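Long-range contacts in ChrR-like cupin domain-containing protein (PDB 3CJX), which is of unknown function but has a cupin-like fold and belongs to the ChrR-like cupin family: residues V65-I70 with V112-S117; T16-L21 with Q149-R154; I32-M37 with L153-A158. One frame throughout, in Å; residues are numbered along the deposited sequence.

Contact 1 (V65-I70 with V112-S117); sequences VHMYTI and VIFMLS
Met67, a selenomethionine, holds CG anti to the backbone N (chi1 172°), while Phe114 places CG between its own N and carbonyl carbon (chi1 65°). The two residues are a non-hydrogen-bonded pair on neighbouring strands. Both leave the strands on the same face; chi1 then turns the selenium chain and the ring. The strands, 65-70 and 112-117, are antiparallel neighbours in one of the two sheets of the cupin-like fold. The two side chains run side by side and point the same way, with Met67 CB 4.0 Å from Phe114 CB. Beyond CG the Met67 chain bends, and SE comes to 5.3 Å from the centroid of the Phe114 ring. This Met-aromatic contact is oblique, 52° off the ring normal. SE also meets Val112 CG2 at 4.0 Å, where the two side chains cross at a slant. Val112 CG1 lies 4.0 Å from Thr69 OG1, which is hydrogen-bonded to Trp74 NE1. Trp74 and Tyr76 of the second sheet pack on Met67, so this face of the strands is turned to the second sheet. Val65 and Leu116 lie on the same face, with their methyl groups in contact.

His66, Tyr68, Ile113 and Met115 occupy the opposite face. His66 ND1 is hydrogen-bonded to Tyr89 OH on strand 88-92, the next strand of the sheet. Tyr68 CB packs on Ile113 CG2 at 3.7 Å. Four backbone hydrogen bonds lock the register. His66 and Met115 exchange two. Tyr68 and Ile113 exchange the others: Tyr68 N to Ile113 O and Ile113 N to Tyr68 O, each 2.9 Å.

Contact 2 (T16-L21 with Q149-R154); sequences TAHPFL and QDNGLR. With SO4 (sulfate ion), chain I; GOL (glycerol), chain J.
The His18 ring lies flat over the backbone of Leu153, whose CA is 3.9 Å from the ring centroid and almost on the ring normal. This CH-pi contact joins two loops at one end of the cupin-like fold. One loop leads to strand 30-38. The other leaves helix 135-148 through a Schellman motif at Asp150.

At the ring edge both nitrogens find partners. ND1 donates to O4 of a sulfate at 2.7 Å, and Gly152 N donates to that oxygen too. A weak bond links NE2 to a glycerol hydroxyl. Both small molecules probably come from the crystallisation liquor.

The Asn151 amide reaches across to the other loop. A chi1 of -168° swings it away from its own N, and ND2 gives a hydrogen bond of 2.7 Å to Pro19 O. That oxygen lies in the amide plane, but ND2 stands 39° out of the Pro19 carbonyl plane. Asn151 OD1 takes a weak bond from Leu153 N, so both ends of the amide are engaged.

Leu21 crosses the same amide at a slant, with CD2 3.6 Å from Asn151 ND2. Beside Ile146 of the helix, Leu21 CG packs on Leu153 CD1 at 4.0 Å.

Contact 3 (I32-M37 with L153-A158); sequences IFPLFM and LRYIAA
Phe36 pairs with Ile156, and Met37 with Ala157, in parallel. The pairing joins strand 30-38 to the short strand 156-157, making 156-157 an outermost strand of its sheet within the chain in this cupin-like fold. Three backbone hydrogen bonds hold it. Ile156 N donates to Leu35 O at 2.7 Å. Met37 N donates to Ile156 O, and Ala158 N to Met37 O. On its other side, strand 30-38 has a classic beta bulge, where Leu35 and Phe36 both face Val45.

Two rings make aromatic contacts. The face of the Phe33 ring receives Leu153 CD1, 3.7 Å from its centroid and over its centre, in a CH-pi contact. Selenomethionine Met37 brings SE to 4.8 Å from the Tyr155 ring centroid. This Met-aromatic approach is oblique, 36° off the normal.

Apolar packing does the rest. In Tyr155 a chi1 of 66° tucks the ring back over the main chain, against Pro34 and Met37. The Pro34 and Tyr155 side chains cross at about a right angle, CG to CD1. Val142 and Ile146 of helix 135-148 also touch Tyr155, while its OH is hydrogen-bonded to Asp143. On the face of the sheet opposite Met37 and Ala157, Phe36 and Ile156 meet at a slant through Phe36 CD1 and Ile156 CG2, 3.6 Å apart.

Contacts 2 and 3 are continuous. They share Leu153 and Arg154, their centres are about 11 Å apart, and Leu21 N lies 2.7 Å from Ile32 O, a probable hydrogen bond. Contacts 1 and 3 belong to one sheet, with strand 43-50 between strands 110-117 and 30-38. Their centres are about 14 Å apart, and Ile113 CD1 meets Leu35 CD1 at 4.3 Å. Contacts 1 and 2 do not touch; their nearest atoms are about 6 Å apart. Along the chain, contact 1 is nested inside the loops closed by the other two. With the function unknown, no active site can be assigned to these contacts. A different glycerol, probably from the crystallisation liquor, lies about 3 Å from the Met67 side chain and may mark a pocket.

Contact 1 (V65-I70 with V112-S117)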
loop_
_atom_site.group_PDB
_atom_site.type_symbol
_atom_site.label_atom_id
_atom_site.label_comp_id
_atom_site.label_asym_id
_atom_site.label_seq_id
_atom_site.Cartn_x
_atom_site.Cartn_y
_atom_site.Cartn_z
ATOM N N VAL A 65 -7.128 2.689 -8.000
ATOM C CA VAL A 65 -6.108 3.142 -7.038
ATOM C C VAL A 65 -6.195 4.647 -6.907
ATOM O O VAL A 65 -6.139 5.366 -7.908
ATOM C CB VAL A 65 -4.659 2.861 -7.450
ATOM C CG1 VAL A 65 -3.723 3.409 -6.396
ATOM C CG2 VAL A 65 -4.404 1.370 -7.648
ATOM N N HIS A 66 -6.378 5.101 -5.672
ATOM C CA HIS A 66 -6.385 6.527 -5.310
ATOM C C HIS A 66 -5.131 6.771 -4.485
ATOM O O HIS A 66 -4.943 6.175 -3.434
ATOM C CB HIS A 66 -7.597 6.893 -4.476
ATOM C CG HIS A 66 -8.884 6.787 -5.210
ATOM N ND1 HIS A 66 -9.421 7.843 -5.907
ATOM C CD2 HIS A 66 -9.761 5.765 -5.333
ATOM C CE1 HIS A 66 -10.567 7.469 -6.450
ATOM N NE2 HIS A 66 -10.801 6.216 -6.109
HETATM N N MSE A 67 -4.276 7.656 -4.956
HETATM C CA MSE A 67 -3.017 7.884 -4.262
HETATM C C MSE A 67 -2.649 9.344 -4.135
HETATM O O MSE A 67 -2.722 10.096 -5.102
HETATM C CB MSE A 67 -1.914 7.101 -4.960
HETATM C CG MSE A 67 -0.516 7.392 -4.476
HETATM SE SE MSE A 67 0.546 5.789 -4.437
HETATM C CE MSE A 67 -0.231 4.939 -6.036
ATOM N N TYR A 68 -2.256 9.706 -2.912
ATOM C CA TYR A 68 -1.840 11.040 -2.583
ATOM C C TYR A 68 -0.434 11.004 -2.028
ATOM O O TYR A 68 -0.149 10.294 -1.043
ATOM C CB TYR A 68 -2.776 11.650 -1.545
ATOM C CG TYR A 68 -2.457 13.089 -1.175
ATOM C CD1 TYR A 68 -2.899 14.144 -1.969
ATOM C CD2 TYR A 68 -1.749 13.387 -0.017
ATOM C CE1 TYR A 68 -2.637 15.452 -1.629
ATOM C CE2 TYR A 68 -1.478 14.693 0.338
ATOM C CZ TYR A 68 -1.912 15.724 -0.474
ATOM O OH TYR A 68 -1.645 17.025 -0.126
ATOM N N THR A 69 0.429 11.790 -2.661
ATOM C CA THR A 69 1.806 11.906 -2.243
ATOM C C THR A 69 1.934 13.040 -1.254
ATOM O O THR A 69 1.666 14.194 -1.578
ATOM C CB THR A 69 2.698 12.198 -3.421
ATOM O OG1 THR A 69 2.540 11.154 -4.382
ATOM C CG2 THR A 69 4.157 12.292 -2.976
ATOM N N ILE A 70 2.351 12.710 -0.046
ATOM C CA ILE A 70 2.512 13.711 1.004
ATOM C C ILE A 70 3.864 14.415 0.771
ATOM O O ILE A 70 3.969 15.644 0.768
ATOM C CB ILE A 70 2.424 13.035 2.406
ATOM C CG1 ILE A 70 1.064 12.304 2.554
ATOM C CG2 ILE A 70 2.676 14.057 3.556
ATOM C CD1 ILE A 70 1.036 11.167 3.591
ATOM N N VAL A 112 3.432 8.258 0.933
ATOM C CA VAL A 112 2.129 8.288 0.248
ATOM C C VAL A 112 1.008 7.692 1.084
ATOM O O VAL A 112 1.243 6.946 2.029
ATOM C CB VAL A 112 2.167 7.538 -1.087
ATOM C CG1 VAL A 112 3.295 8.061 -1.973
ATOM C CG2 VAL A 112 2.343 6.070 -0.838
ATOM N N ILE A 113 -0.213 8.067 0.764
ATOM C CA ILE A 113 -1.369 7.420 1.371
ATOM C C ILE A 113 -2.179 6.951 0.184
ATOM O O ILE A 113 -2.402 7.703 -0.757
ATOM C CB ILE A 113 -2.214 8.337 2.298
ATOM C CG1 ILE A 113 -3.339 7.523 2.940
ATOM C CG2 ILE A 113 -2.809 9.538 1.541
ATOM C CD1 ILE A 113 -4.172 8.309 3.913
ATOM N N PHE A 114 -2.580 5.698 0.179
ATOM C CA PHE A 114 -3.372 5.240 -0.939
ATOM C C PHE A 114 -4.485 4.332 -0.552
ATOM O O PHE A 114 -4.467 3.712 0.505
ATOM C CB PHE A 114 -2.515 4.544 -1.990
ATOM C CG PHE A 114 -1.879 3.282 -1.517
ATOM C CD1 PHE A 114 -2.545 2.064 -1.634
ATOM C CD2 PHE A 114 -0.611 3.305 -0.976
ATOM C CE1 PHE A 114 -1.964 0.893 -1.188
ATOM C CE2 PHE A 114 -0.007 2.145 -0.543
ATOM C CZ PHE A 114 -0.688 0.928 -0.647
HETATM N N MSE A 115 -5.472 4.299 -1.430
HETATM C CA MSE A 115 -6.620 3.444 -1.285
HETATM C C MSE A 115 -6.614 2.495 -2.503
HETATM O O MSE A 115 -6.926 2.934 -3.608
HETATM C CB MSE A 115 -7.896 4.309 -1.205
HETATM C CG MSE A 115 -7.961 5.344 -0.016
HETATM SE SE MSE A 115 -7.578 7.307 -0.227
HETATM C CE MSE A 115 -5.731 7.485 -0.717
ATOM N N LEU A 116 -6.256 1.227 -2.298
ATOM C CA LEU A 116 -6.194 0.240 -3.383
ATOM C C LEU A 116 -7.349 -0.735 -3.342
ATOM O O LEU A 116 -7.512 -1.462 -2.374
ATOM C CB LEU A 116 -4.885 -0.563 -3.303
ATOM C CG LEU A 116 -4.657 -1.718 -4.299
ATOM C CD1 LEU A 116 -4.575 -1.249 -5.736
ATOM C CD2 LEU A 116 -3.387 -2.456 -3.944
ATOM N N SER A 117 -8.131 -0.765 -4.407
ATOM C CA SER A 117 -9.227 -1.717 -4.523
ATOM C C SER A 117 -8.797 -2.842 -5.424
ATOM O O SER A 117 -8.006 -2.655 -6.351
ATOM C CB SER A 117 -10.485 -1.080 -5.094
ATOM O OG SER A 117 -10.999 -0.164 -4.156
#

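Contact 2 (T16-L21 with Q149-R154)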
loop_
_atom_site.group_PDB
_atom_site.type_symbol
_atom_site.label_atom_id
_atom_site.label_comp_id
_atom_site.label_asym_id
_atom_site.label_seq_id
_atom_site.Cartn_x
_atom_site.Cartn_y
_atom_site.Cartn_z
ATOM N N THR A 16 1.866 8.170 13.668
ATOM C CA THR A 16 3.101 8.666 14.313
ATOM C C THR A 16 3.376 8.051 15.695
ATOM O O THR A 16 4.442 8.256 16.244
ATOM C CB THR A 16 3.096 10.205 14.495
ATOM O OG1 THR A 16 2.175 10.584 15.518
ATOM C CG2 THR A 16 2.740 10.906 13.205
ATOM N N ALA A 17 2.422 7.313 16.258
ATOM C CA ALA A 17 2.593 6.687 17.579
ATOM C C ALA A 17 3.364 5.342 17.572
ATOM O O ALA A 17 3.629 4.788 18.639
ATOM C CB ALA A 17 1.234 6.502 18.236
ATOM N N HIS A 18 3.679 4.805 16.387
ATOM C CA HIS A 18 4.379 3.524 16.260
ATOM C C HIS A 18 5.220 3.559 15.011
ATOM O O HIS A 18 4.854 4.244 14.056
ATOM C CB HIS A 18 3.389 2.355 16.140
ATOM C CG HIS A 18 2.432 2.259 17.285
ATOM N ND1 HIS A 18 2.755 1.653 18.481
ATOM C CD2 HIS A 18 1.176 2.740 17.435
ATOM C CE1 HIS A 18 1.731 1.750 19.313
ATOM N NE2 HIS A 18 0.757 2.401 18.701
ATOM N N PRO A 19 6.339 2.819 14.991
ATOM C CA PRO A 19 7.132 2.810 13.771
ATOM C C PRO A 19 6.457 2.018 12.671
ATOM O O PRO A 19 5.644 1.152 12.955
ATOM C CB PRO A 19 8.429 2.116 14.192
ATOM C CG PRO A 19 8.095 1.319 15.372
ATOM C CD PRO A 19 6.922 1.967 16.040
ATOM N N PHE A 20 6.785 2.330 11.421
ATOM C CA PHE A 20 6.235 1.599 10.283
ATOM C C PHE A 20 6.752 0.162 10.295
ATOM O O PHE A 20 7.810 -0.137 10.850
ATOM C CB PHE A 20 6.619 2.263 8.953
ATOM C CG PHE A 20 5.750 3.435 8.557
ATOM C CD1 PHE A 20 5.409 4.427 9.460
ATOM C CD2 PHE A 20 5.329 3.576 7.239
ATOM C CE1 PHE A 20 4.624 5.510 9.059
ATOM C CE2 PHE A 20 4.551 4.659 6.837
ATOM C CZ PHE A 20 4.205 5.626 7.751
ATOM N N LEU A 21 5.966 -0.727 9.700
ATOM C CA LEU A 21 6.371 -2.109 9.533
ATOM C C LEU A 21 7.415 -2.059 8.416
ATOM O O LEU A 21 7.175 -1.459 7.370
ATOM C CB LEU A 21 5.167 -2.967 9.136
ATOM C CG LEU A 21 4.014 -2.973 10.144
ATOM C CD1 LEU A 21 2.837 -3.798 9.630
ATOM C CD2 LEU A 21 4.531 -3.496 11.488
ATOM N N GLN A 149 8.526 -8.087 14.248
ATOM C CA GLN A 149 9.187 -6.810 14.554
ATOM C C GLN A 149 8.797 -6.220 15.920
ATOM O O GLN A 149 9.234 -5.108 16.279
ATOM C CB GLN A 149 8.898 -5.790 13.451
ATOM C CG GLN A 149 9.320 -6.253 12.075
ATOM C CD GLN A 149 9.047 -5.233 10.988
ATOM O OE1 GLN A 149 8.770 -4.057 11.250
ATOM N NE2 GLN A 149 9.122 -5.685 9.748
ATOM N N ASP A 150 7.968 -6.957 16.665
ATOM C CA ASP A 150 7.533 -6.559 17.997
ATOM C C ASP A 150 6.894 -5.160 17.990
ATOM O O ASP A 150 7.124 -4.342 18.877
ATOM C CB ASP A 150 8.735 -6.632 18.942
ATOM C CG ASP A 150 8.379 -6.323 20.381
ATOM O OD1 ASP A 150 7.208 -6.530 20.776
ATOM O OD2 ASP A 150 9.286 -5.861 21.112
ATOM N N ASN A 151 6.083 -4.897 16.974
ATOM C CA ASN A 151 5.459 -3.598 16.808
ATOM C C ASN A 151 4.103 -3.636 17.493
ATOM O O ASN A 151 3.329 -4.573 17.274
ATOM C CB ASN A 151 5.326 -3.292 15.315
ATOM C CG ASN A 151 4.963 -1.850 15.038
ATOM O OD1 ASN A 151 4.093 -1.281 15.684
ATOM N ND2 ASN A 151 5.634 -1.255 14.066
ATOM N N GLY A 152 3.809 -2.617 18.302
ATOM C CA GLY A 152 2.554 -2.544 19.068
ATOM C C GLY A 152 1.466 -1.704 18.430
ATOM O O GLY A 152 0.645 -1.115 19.117
ATOM N N LEU A 153 1.460 -1.692 17.105
ATOM C CA LEU A 153 0.500 -0.955 16.287
ATOM C C LEU A 153 -0.831 -1.695 16.151
ATOM O O LEU A 153 -0.909 -2.901 16.389
ATOM C CB LEU A 153 1.176 -0.688 14.933
ATOM C CG LEU A 153 0.670 -0.867 13.520
ATOM C CD1 LEU A 153 1.901 -0.654 12.684
ATOM C CD2 LEU A 153 0.088 -2.232 13.222
ATOM N N ARG A 154 -1.874 -0.941 15.803
ATOM C CA ARG A 154 -3.213 -1.473 15.562
ATOM C C ARG A 154 -3.729 -0.873 14.280
ATOM O O ARG A 154 -3.383 0.260 13.960
ATOM C CB ARG A 154 -4.203 -1.049 16.638
ATOM C CG ARG A 154 -3.861 -1.436 18.052
ATOM C CD ARG A 154 -5.038 -1.101 18.978
ATOM N NE ARG A 154 -5.398 0.322 18.922
ATOM C CZ ARG A 154 -6.499 0.853 19.461
ATOM N NH1 ARG A 154 -7.392 0.098 20.107
ATOM N NH2 ARG A 154 -6.717 2.158 19.339
HETATM S S SO4 I . 5.881 0.358 19.503
HETATM O O1 SO4 I . 6.710 -0.360 18.531
HETATM O O2 SO4 I . 5.787 1.790 19.197
HETATM O O3 SO4 I . 6.445 0.201 20.846
HETATM O O4 SO4 I . 4.534 -0.201 19.446
HETATM C C1 GOL J . -4.187 4.201 18.057
HETATM O O1 GOL J . -4.216 5.599 17.832
HETATM C C2 GOL J . -2.805 3.598 17.821
HETATM O O2 GOL J . -1.861 4.443 18.445
HETATM C C3 GOL J . -2.486 3.421 16.322
HETATM O O3 GOL J . -1.969 2.140 15.978
#

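Contact 3 (I32-M37 with L153-A158)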
loop_
_atom_site.group_PDB
_atom_site.type_symbol
_atom_site.label_atom_id
_atom_site.label_comp_id
_atom_site.label_asym_id
_atom_site.label_seq_id
_atom_site.Cartn_x
_atom_site.Cartn_y
_atom_site.Cartn_z
ATOM N N ILE A 32 5.492 0.098 5.490
ATOM C CA ILE A 32 4.044 0.317 5.508
ATOM C C ILE A 32 3.505 0.533 6.893
ATOM O O ILE A 32 4.050 0.006 7.882
ATOM C CB ILE A 32 3.267 -0.963 5.050
ATOM C CG1 ILE A 32 3.785 -1.495 3.751
ATOM C CG2 ILE A 32 1.809 -0.686 4.798
ATOM C CD1 ILE A 32 3.540 -0.534 2.629
ATOM N N PHE A 33 2.418 1.299 6.949
ATOM C CA PHE A 33 1.631 1.429 8.156
ATOM C C PHE A 33 0.194 1.111 7.721
ATOM O O PHE A 33 -0.420 1.908 7.028
ATOM C CB PHE A 33 1.735 2.815 8.794
ATOM C CG PHE A 33 1.365 2.822 10.251
ATOM C CD1 PHE A 33 0.113 2.371 10.665
ATOM C CD2 PHE A 33 2.264 3.249 11.202
ATOM C CE1 PHE A 33 -0.235 2.348 11.983
ATOM C CE2 PHE A 33 1.925 3.243 12.528
ATOM C CZ PHE A 33 0.663 2.794 12.923
ATOM N N PRO A 34 -0.343 -0.053 8.122
ATOM C CA PRO A 34 -1.689 -0.361 7.688
ATOM C C PRO A 34 -2.708 0.493 8.416
ATOM O O PRO A 34 -2.491 0.852 9.564
ATOM C CB PRO A 34 -1.850 -1.833 8.084
ATOM C CG PRO A 34 -0.967 -1.992 9.251
ATOM C CD PRO A 34 0.195 -1.100 9.009
ATOM N N LEU A 35 -3.786 0.835 7.724
ATOM C CA LEU A 35 -4.879 1.627 8.280
ATOM C C LEU A 35 -6.192 0.826 8.247
ATOM O O LEU A 35 -6.764 0.526 9.301
ATOM C CB LEU A 35 -5.006 2.964 7.526
ATOM C CG LEU A 35 -3.669 3.711 7.426
ATOM C CD1 LEU A 35 -3.767 4.956 6.561
ATOM C CD2 LEU A 35 -3.189 4.042 8.843
ATOM N N PHE A 36 -6.624 0.449 7.040
ATOM C CA PHE A 36 -7.871 -0.287 6.839
ATOM C C PHE A 36 -7.667 -1.452 5.878
ATOM O O PHE A 36 -7.148 -1.258 4.796
ATOM C CB PHE A 36 -8.949 0.653 6.294
ATOM C CG PHE A 36 -10.292 0.014 6.158
ATOM C CD1 PHE A 36 -11.175 0.020 7.216
ATOM C CD2 PHE A 36 -10.669 -0.602 4.978
ATOM C CE1 PHE A 36 -12.409 -0.573 7.104
ATOM C CE2 PHE A 36 -11.898 -1.202 4.862
ATOM C CZ PHE A 36 -12.768 -1.187 5.917
HETATM N N MSE A 37 -8.097 -2.656 6.270
HETATM C CA MSE A 37 -7.949 -3.856 5.427
HETATM C C MSE A 37 -9.210 -4.702 5.381
HETATM O O MSE A 37 -9.657 -5.222 6.401
HETATM C CB MSE A 37 -6.804 -4.706 5.923
HETATM C CG MSE A 37 -5.612 -3.881 6.232
HETATM SE SE MSE A 37 -4.012 -4.804 5.877
HETATM C CE MSE A 37 -4.007 -4.493 3.959
ATOM N N LEU A 153 1.460 -1.692 17.105
ATOM C CA LEU A 153 0.500 -0.955 16.287
ATOM C C LEU A 153 -0.831 -1.695 16.151
ATOM O O LEU A 153 -0.909 -2.901 16.389
ATOM C CB LEU A 153 1.176 -0.688 14.933
ATOM C CG LEU A 153 0.670 -0.867 13.520
ATOM C CD1 LEU A 153 1.901 -0.654 12.684
ATOM C CD2 LEU A 153 0.088 -2.232 13.222
ATOM N N ARG A 154 -1.874 -0.941 15.803
ATOM C CA ARG A 154 -3.213 -1.473 15.562
ATOM C C ARG A 154 -3.729 -0.873 14.280
ATOM O O ARG A 154 -3.383 0.260 13.960
ATOM C CB ARG A 154 -4.203 -1.049 16.638
ATOM C CG ARG A 154 -3.861 -1.436 18.052
ATOM C CD ARG A 154 -5.038 -1.101 18.978
ATOM N NE ARG A 154 -5.398 0.322 18.922
ATOM C CZ ARG A 154 -6.499 0.853 19.461
ATOM N NH1 ARG A 154 -7.392 0.098 20.107
ATOM N NH2 ARG A 154 -6.717 2.158 19.339
ATOM N N TYR A 155 -4.568 -1.620 13.567
ATOM C CA TYR A 155 -5.196 -1.139 12.336
ATOM C C TYR A 155 -6.650 -1.649 12.287
ATOM O O TYR A 155 -7.058 -2.469 13.102
ATOM C CB TYR A 155 -4.378 -1.547 11.094
ATOM C CG TYR A 155 -4.331 -3.039 10.849
ATOM C CD1 TYR A 155 -3.351 -3.823 11.441
ATOM C CD2 TYR A 155 -5.273 -3.664 10.032
ATOM C CE1 TYR A 155 -3.303 -5.184 11.237
ATOM C CE2 TYR A 155 -5.237 -5.033 9.818
ATOM C CZ TYR A 155 -4.246 -5.789 10.430
ATOM O OH TYR A 155 -4.187 -7.150 10.268
ATOM N N ILE A 156 -7.428 -1.150 11.336
ATOM C CA ILE A 156 -8.824 -1.534 11.216
ATOM C C ILE A 156 -8.968 -2.644 10.178
ATOM O O ILE A 156 -8.358 -2.575 9.106
ATOM C CB ILE A 156 -9.687 -0.350 10.789
ATOM C CG1 ILE A 156 -9.435 0.848 11.698
ATOM C CG2 ILE A 156 -11.157 -0.749 10.774
ATOM C CD1 ILE A 156 -9.652 0.559 13.118
ATOM N N ALA A 157 -9.773 -3.658 10.502
ATOM C CA ALA A 157 -9.975 -4.792 9.622
ATOM C C ALA A 157 -11.439 -5.181 9.578
ATOM O O ALA A 157 -12.121 -5.138 10.584
ATOM C CB ALA A 157 -9.137 -5.970 10.091
ATOM N N ALA A 158 -11.916 -5.550 8.396
ATOM C CA ALA A 158 -13.295 -5.986 8.214
ATOM C C ALA A 158 -13.318 -7.501 8.389
ATOM O O ALA A 158 -12.476 -8.195 7.825
ATOM C CB ALA A 158 -13.792 -5.594 6.832
#